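Local atomic coordinates of immunoglobulin-like protein (Pseudomonas aeruginosa, PDB entry 3N6Y), a protein that is of unknown function but is probably a secreted or exported protein with an immunoglobulin-like, E-set type beta sandwich fold. Residues 15-20 with 53-58; 73-78 with 116-121. All coordinates share one frame; numbering follows the deposited sequence. Where two conformers were deposited one is given.

Contact 1 of 2, residues 15-20 with 53-58; sequences GVFESR and GMRYQL
The ring of Phe17 meets the strand at Gly53 and Met54 with its rim and not with a face. CE1 lies 3.7 Å from Gly53 N, and CZ lies 3.9 Å from Met54 O, so the ring abuts the backbone edge-on, near its own plane. At the next corner the guanidinium of Arg55 arrives obliquely, with NH1 4.4 Å from Phe17 CE2. The phenyl is placed there by its first torsion: CG stands beside the backbone N and anti to the carbonyl carbon (chi1 -75°), which brings CE1 and CZ up to the backbone of Gly53 and Met54.

Beside the ring's edge, Gly15 and Gly53 form an antiparallel hydrogen-bonded pair. Gly15 N donates to Gly53 O at 3.0 Å, and Gly53 N returns the bond to Gly15 O at 3.0 Å. Both glycines adopt backbone angles that other residues rarely reach.

The chain turns a corner at Gly15, leaving strand 13-14 beside strand 51-59 and sending strand 16-17 off to pair with strand 38-40. Arg55 is held by a salt bridge from NE to Glu13 and by a hydrogen bond from NH1 to Gln36 O. Ile38 of strand 38-40 and Val102 of strand 101-106 both pack against Phe17, while Met54 points to strand 116-124 across the sandwich.

Contact 2 of 2, residues 73-78 with 116-121; sequences LTPGVV and GEWRLM
Thr74, Pro75 and Val77 press on the indole of Trp118 where two antiparallel strands of the immunoglobulin-like sandwich part company. Pro75 is the main bump: its CD sits over the five-membered ring, 3.4 Å from the centroid, in a CH-pi contact, and the proline crosses the indole at about a right angle. Next to it, Thr74 CB stands over the six-membered ring, on the same face, 3.9 Å from the centroid and 10° off the normal. Val77 CG2 fills in obliquely beyond, 3.7 Å from Trp118 CH2.

The hollow for Pro75 is completed by Gly116, which has no side chain and lets Pro75 CG settle 3.8 Å from Gly116 C. Thr74 CG2 is beside its backbone N and anti to the carbonyl carbon, while OG1 takes the remaining place (chi1 86°) and accepts from Gly76 N in an ST turn spanning the corner at Pro75; OG1 also bonds to His85 O. Trp118 NE1 is held by Val114 O.

Further along, Leu73 and Arg119 form an antiparallel hydrogen-bonded pair, with Leu73 N to Arg119 O at 2.8 Å and Arg119 N to Leu73 O at 2.9 Å. Their side chains run side by side, and the extended Arg119 leads on to a salt bridge with Glu131. As the strands diverge, a water donates to Glu117 O at 2.9 Å and, weakly, to Leu73 O at 3.2 Å.

In the fold
From the N terminus, the chain reaches strand 13-14, turns at Gly15 into strand 16-17, then passes through the unmodelled residues 21-33 and strands 38-40 and 43-44 before contact 1 closes that loop on strand 51-59. Strand 68-74 follows, and contact 2 then closes a second loop that runs through strands 76-78, 84-92 and 101-106 to strand 116-124. The two loops come in series, neither nested nor crossed. Contact 1 ties the sheet around strand 51-59 to the small sheet of 16-17 and 38-40; contact 2 belongs to the six-stranded mixed sheet. Their centres are about 18 Å apart, yet they touch across the sandwich: Gly53 CA lies 3.8 Å from Leu120 CD2.

Contact 1 of 2, residues 15-20 with 53-58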
loop_
_atom_site.group_PDB
_atom_site.type_symbol
_atom_site.label_atom_id
_atom_site.label_comp_id
_atom_site.label_asym_id
_atom_site.label_seq_id
_atom_site.Cartn_x
_atom_site.Cartn_y
_atom_site.Cartn_z
ATOM N N GLY A 15 -2.978 4.694 -7.599
ATOM C CA GLY A 15 -3.718 4.102 -8.698
ATOM C C GLY A 15 -3.389 2.676 -9.041
ATOM O O GLY A 15 -3.037 1.897 -8.160
ATOM N N VAL A 16 -3.533 2.339 -10.318
ATOM C CA VAL A 16 -3.349 1.013 -10.849
ATOM C C VAL A 16 -1.936 0.919 -11.438
ATOM O O VAL A 16 -1.556 1.742 -12.296
ATOM C CB VAL A 16 -4.437 0.632 -11.896
ATOM C CG1 VAL A 16 -4.077 -0.721 -12.573
ATOM C CG2 VAL A 16 -5.829 0.560 -11.249
ATOM N N PHE A 17 -1.197 -0.086 -10.978
ATOM C CA PHE A 17 0.193 -0.372 -11.401
ATOM C C PHE A 17 0.149 -1.096 -12.712
ATOM O O PHE A 17 -0.607 -2.058 -12.883
ATOM C CB PHE A 17 0.939 -1.219 -10.379
ATOM C CG PHE A 17 1.365 -0.457 -9.145
ATOM C CD1 PHE A 17 0.431 0.075 -8.267
ATOM C CD2 PHE A 17 2.714 -0.310 -8.831
ATOM C CE1 PHE A 17 0.836 0.759 -7.100
ATOM C CE2 PHE A 17 3.119 0.373 -7.684
ATOM C CZ PHE A 17 2.178 0.905 -6.816
ATOM N N GLU A 18 0.962 -0.643 -13.656
ATOM C CA GLU A 18 0.945 -1.231 -14.990
ATOM C C GLU A 18 2.166 -2.099 -15.164
ATOM O O GLU A 18 3.260 -1.717 -14.780
ATOM C CB GLU A 18 0.907 -0.132 -16.057
ATOM C CG GLU A 18 -0.297 0.787 -15.961
ATOM C CD GLU A 18 -0.393 1.754 -17.146
ATOM O OE1 GLU A 18 0.663 2.221 -17.611
ATOM O OE2 GLU A 18 -1.521 2.049 -17.585
ATOM N N SER A 19 1.969 -3.293 -15.699
ATOM C CA SER A 19 3.079 -4.183 -15.960
ATOM C C SER A 19 3.061 -4.517 -17.438
ATOM O O SER A 19 2.019 -4.402 -18.085
ATOM C CB SER A 19 2.964 -5.456 -15.113
ATOM O OG SER A 19 1.771 -6.170 -15.405
ATOM N N ARG A 20 4.211 -4.922 -17.968
ATOM C CA ARG A 20 4.309 -5.338 -19.368
ATOM C C ARG A 20 5.109 -6.624 -19.525
ATOM O O ARG A 20 6.322 -6.633 -19.335
ATOM C CB ARG A 20 4.932 -4.221 -20.201
ATOM C CG ARG A 20 4.173 -2.885 -20.130
ATOM C CD ARG A 20 4.012 -2.265 -21.513
ATOM N NE ARG A 20 3.991 -0.808 -21.476
ATOM C CZ ARG A 20 4.066 -0.029 -22.549
ATOM N NH1 ARG A 20 4.146 -0.556 -23.772
ATOM N NH2 ARG A 20 4.057 1.290 -22.397
ATOM N N GLY A 53 -2.495 0.654 -5.499
ATOM C CA GLY A 53 -1.997 1.211 -4.264
ATOM C C GLY A 53 -1.292 2.527 -4.457
ATOM O O GLY A 53 -1.701 3.337 -5.306
HETATM N N MSE A 54 -0.266 2.743 -3.654
HETATM C CA MSE A 54 0.481 3.979 -3.516
HETATM C C MSE A 54 2.000 3.763 -3.712
HETATM O O MSE A 54 2.541 2.701 -3.318
HETATM C CB MSE A 54 0.200 4.599 -2.120
HETATM C CG MSE A 54 -1.177 5.247 -1.984
HETATM SE SE MSE A 54 -1.333 5.998 -0.203
HETATM C CE MSE A 54 -1.247 4.372 0.801
ATOM N N ARG A 55 2.683 4.790 -4.237
ATOM C CA ARG A 55 4.129 4.839 -4.306
ATOM C C ARG A 55 4.490 6.248 -3.842
ATOM O O ARG A 55 3.858 7.239 -4.226
ATOM C CB ARG A 55 4.668 4.539 -5.699
ATOM C CG ARG A 55 6.190 4.531 -5.749
ATOM C CD ARG A 55 6.702 3.861 -7.004
ATOM N NE ARG A 55 6.231 4.606 -8.180
ATOM C CZ ARG A 55 6.026 4.065 -9.374
ATOM N NH1 ARG A 55 6.250 2.781 -9.598
ATOM N NH2 ARG A 55 5.565 4.817 -10.356
ATOM N N TYR A 56 5.489 6.345 -2.994
ATOM C CA TYR A 56 5.819 7.587 -2.302
ATOM C C TYR A 56 7.318 7.625 -1.976
ATOM O O TYR A 56 8.030 6.602 -2.055
ATOM C CB TYR A 56 4.970 7.762 -1.016
ATOM C CG TYR A 56 4.713 6.476 -0.264
ATOM C CD1 TYR A 56 3.621 5.684 -0.570
ATOM C CD2 TYR A 56 5.590 6.024 0.722
ATOM C CE1 TYR A 56 3.395 4.506 0.080
ATOM C CE2 TYR A 56 5.358 4.862 1.385
ATOM C CZ TYR A 56 4.264 4.084 1.043
ATOM O OH TYR A 56 4.013 2.888 1.656
ATOM N N GLN A 57 7.794 8.803 -1.619
ATOM C CA GLN A 57 9.181 9.013 -1.197
ATOM C C GLN A 57 9.189 9.489 0.250
ATOM O O GLN A 57 8.333 10.319 0.651
ATOM C CB GLN A 57 9.873 10.049 -2.078
ATOM C CG GLN A 57 9.860 9.733 -3.552
ATOM C CD GLN A 57 10.362 10.905 -4.369
ATOM O OE1 GLN A 57 11.538 11.215 -4.333
ATOM N NE2 GLN A 57 9.449 11.597 -5.054
ATOM N N LEU A 58 10.088 8.885 1.036
ATOM C CA LEU A 58 10.293 9.247 2.436
ATOM C C LEU A 58 11.706 9.797 2.673
ATOM O O LEU A 58 12.705 9.142 2.328
ATOM C CB LEU A 58 10.102 8.024 3.328
ATOM C CG LEU A 58 8.715 7.371 3.332
ATOM C CD1 LEU A 58 8.728 6.011 4.122
ATOM C CD2 LEU A 58 7.657 8.374 3.875
#

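Contact 2 of 2, residues 73-78 with 116-121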
loop_
_atom_site.group_PDB
_atom_site.type_symbol
_atom_site.label_atom_id
_atom_site.label_comp_id
_atom_site.label_asym_id
_atom_site.label_seq_id
_atom_site.Cartn_x
_atom_site.Cartn_y
_atom_site.Cartn_z
ATOM N N LEU A 73 -7.338 -1.957 4.877
ATOM C CA LEU A 73 -8.715 -2.266 5.245
ATOM C C LEU A 73 -9.486 -2.673 3.976
ATOM O O LEU A 73 -9.491 -1.941 2.964
ATOM C CB LEU A 73 -9.354 -1.037 5.883
ATOM C CG LEU A 73 -8.778 -0.550 7.205
ATOM C CD1 LEU A 73 -9.564 0.775 7.645
ATOM C CD2 LEU A 73 -8.904 -1.611 8.280
ATOM N N THR A 74 -10.185 -3.798 4.071
ATOM C CA THR A 74 -10.813 -4.438 2.935
ATOM C C THR A 74 -12.310 -4.569 3.186
ATOM O O THR A 74 -12.748 -4.394 4.326
ATOM C CB THR A 74 -10.226 -5.822 2.614
ATOM O OG1 THR A 74 -10.884 -6.825 3.402
ATOM C CG2 THR A 74 -8.732 -5.882 2.918
ATOM N N PRO A 75 -13.100 -4.875 2.115
ATOM C CA PRO A 75 -14.496 -5.165 2.344
ATOM C C PRO A 75 -14.816 -6.535 2.945
ATOM O O PRO A 75 -15.994 -6.830 3.185
ATOM C CB PRO A 75 -15.108 -5.050 0.942
ATOM C CG PRO A 75 -14.028 -4.379 0.082
ATOM C CD PRO A 75 -12.778 -4.815 0.676
ATOM N N GLY A 76 -13.781 -7.338 3.197
ATOM C CA GLY A 76 -13.890 -8.711 3.725
ATOM C C GLY A 76 -13.494 -9.737 2.701
ATOM O O GLY A 76 -14.320 -10.186 1.918
ATOM N N VAL A 77 -12.200 -10.110 2.728
ATOM C CA VAL A 77 -11.647 -11.184 1.898
ATOM C C VAL A 77 -11.772 -12.481 2.662
ATOM O O VAL A 77 -11.216 -12.637 3.753
ATOM C CB VAL A 77 -10.154 -10.889 1.573
ATOM C CG1 VAL A 77 -9.499 -12.102 0.850
ATOM C CG2 VAL A 77 -10.063 -9.606 0.739
ATOM N N VAL A 78 -12.511 -13.432 2.105
ATOM C CA VAL A 78 -12.666 -14.733 2.753
ATOM C C VAL A 78 -11.774 -15.739 2.055
ATOM O O VAL A 78 -11.961 -16.056 0.863
ATOM C CB VAL A 78 -14.123 -15.212 2.737
ATOM C CG1 VAL A 78 -14.251 -16.602 3.465
ATOM C CG2 VAL A 78 -15.100 -14.109 3.325
ATOM N N GLY A 116 -15.962 -3.223 -3.451
ATOM C CA GLY A 116 -16.240 -2.281 -2.371
ATOM C C GLY A 116 -15.043 -1.378 -2.095
ATOM O O GLY A 116 -14.121 -1.264 -2.913
ATOM N N GLU A 117 -15.035 -0.757 -0.926
ATOM C CA GLU A 117 -13.974 0.195 -0.566
ATOM C C GLU A 117 -12.796 -0.511 0.122
ATOM O O GLU A 117 -12.984 -1.245 1.110
ATOM C CB GLU A 117 -14.524 1.308 0.344
ATOM C CG GLU A 117 -13.419 2.193 0.941
ATOM C CD GLU A 117 -13.903 3.538 1.451
ATOM O OE1 GLU A 117 -15.111 3.860 1.283
ATOM O OE2 GLU A 117 -13.073 4.299 1.997
ATOM N N TRP A 118 -11.577 -0.260 -0.385
ATOM C CA TRP A 118 -10.333 -0.696 0.184
ATOM C C TRP A 118 -9.584 0.590 0.548
ATOM O O TRP A 118 -9.402 1.506 -0.294
ATOM C CB TRP A 118 -9.514 -1.450 -0.848
ATOM C CG TRP A 118 -10.079 -2.764 -1.258
ATOM C CD1 TRP A 118 -11.262 -3.007 -1.912
ATOM C CD2 TRP A 118 -9.437 -4.005 -1.106
ATOM N NE1 TRP A 118 -11.365 -4.363 -2.158
ATOM C CE2 TRP A 118 -10.264 -4.993 -1.669
ATOM C CE3 TRP A 118 -8.239 -4.381 -0.537
ATOM C CZ2 TRP A 118 -9.922 -6.341 -1.657
ATOM C CZ3 TRP A 118 -7.882 -5.733 -0.502
ATOM C CH2 TRP A 118 -8.727 -6.685 -1.081
ATOM N N ARG A 119 -9.237 0.689 1.811
ATOM C CA ARG A 119 -8.541 1.842 2.339
ATOM C C ARG A 119 -7.144 1.372 2.730
ATOM O O ARG A 119 -6.994 0.518 3.599
ATOM C CB ARG A 119 -9.347 2.442 3.523
ATOM C CG ARG A 119 -8.633 3.574 4.286
ATOM C CD ARG A 119 -9.488 4.145 5.426
ATOM N NE ARG A 119 -9.065 5.457 5.906
ATOM C CZ ARG A 119 -9.630 6.106 6.932
ATOM N NH1 ARG A 119 -10.644 5.566 7.616
ATOM N NH2 ARG A 119 -9.206 7.331 7.260
ATOM N N LEU A 120 -6.116 1.926 2.078
ATOM C CA LEU A 120 -4.710 1.571 2.284
ATOM C C LEU A 120 -4.042 2.711 3.020
ATOM O O LEU A 120 -4.139 3.882 2.601
ATOM C CB LEU A 120 -4.030 1.378 0.918
ATOM C CG LEU A 120 -4.156 -0.045 0.318
ATOM C CD1 LEU A 120 -5.605 -0.529 0.218
ATOM C CD2 LEU A 120 -3.531 -0.075 -1.054
HETATM N N MSE A 121 -3.467 2.401 4.154
HETATM C CA MSE A 121 -2.919 3.387 5.081
HETATM C C MSE A 121 -1.528 2.977 5.469
HETATM O O MSE A 121 -1.317 1.851 5.929
HETATM C CB MSE A 121 -3.835 3.497 6.327
HETATM C CG MSE A 121 -5.271 3.799 5.983
HETATM SE SE MSE A 121 -6.370 3.752 7.612
HETATM C CE MSE A 121 -6.158 5.654 8.099
HETATM O O HOH W 1 -12.165 -0.403 3.814
#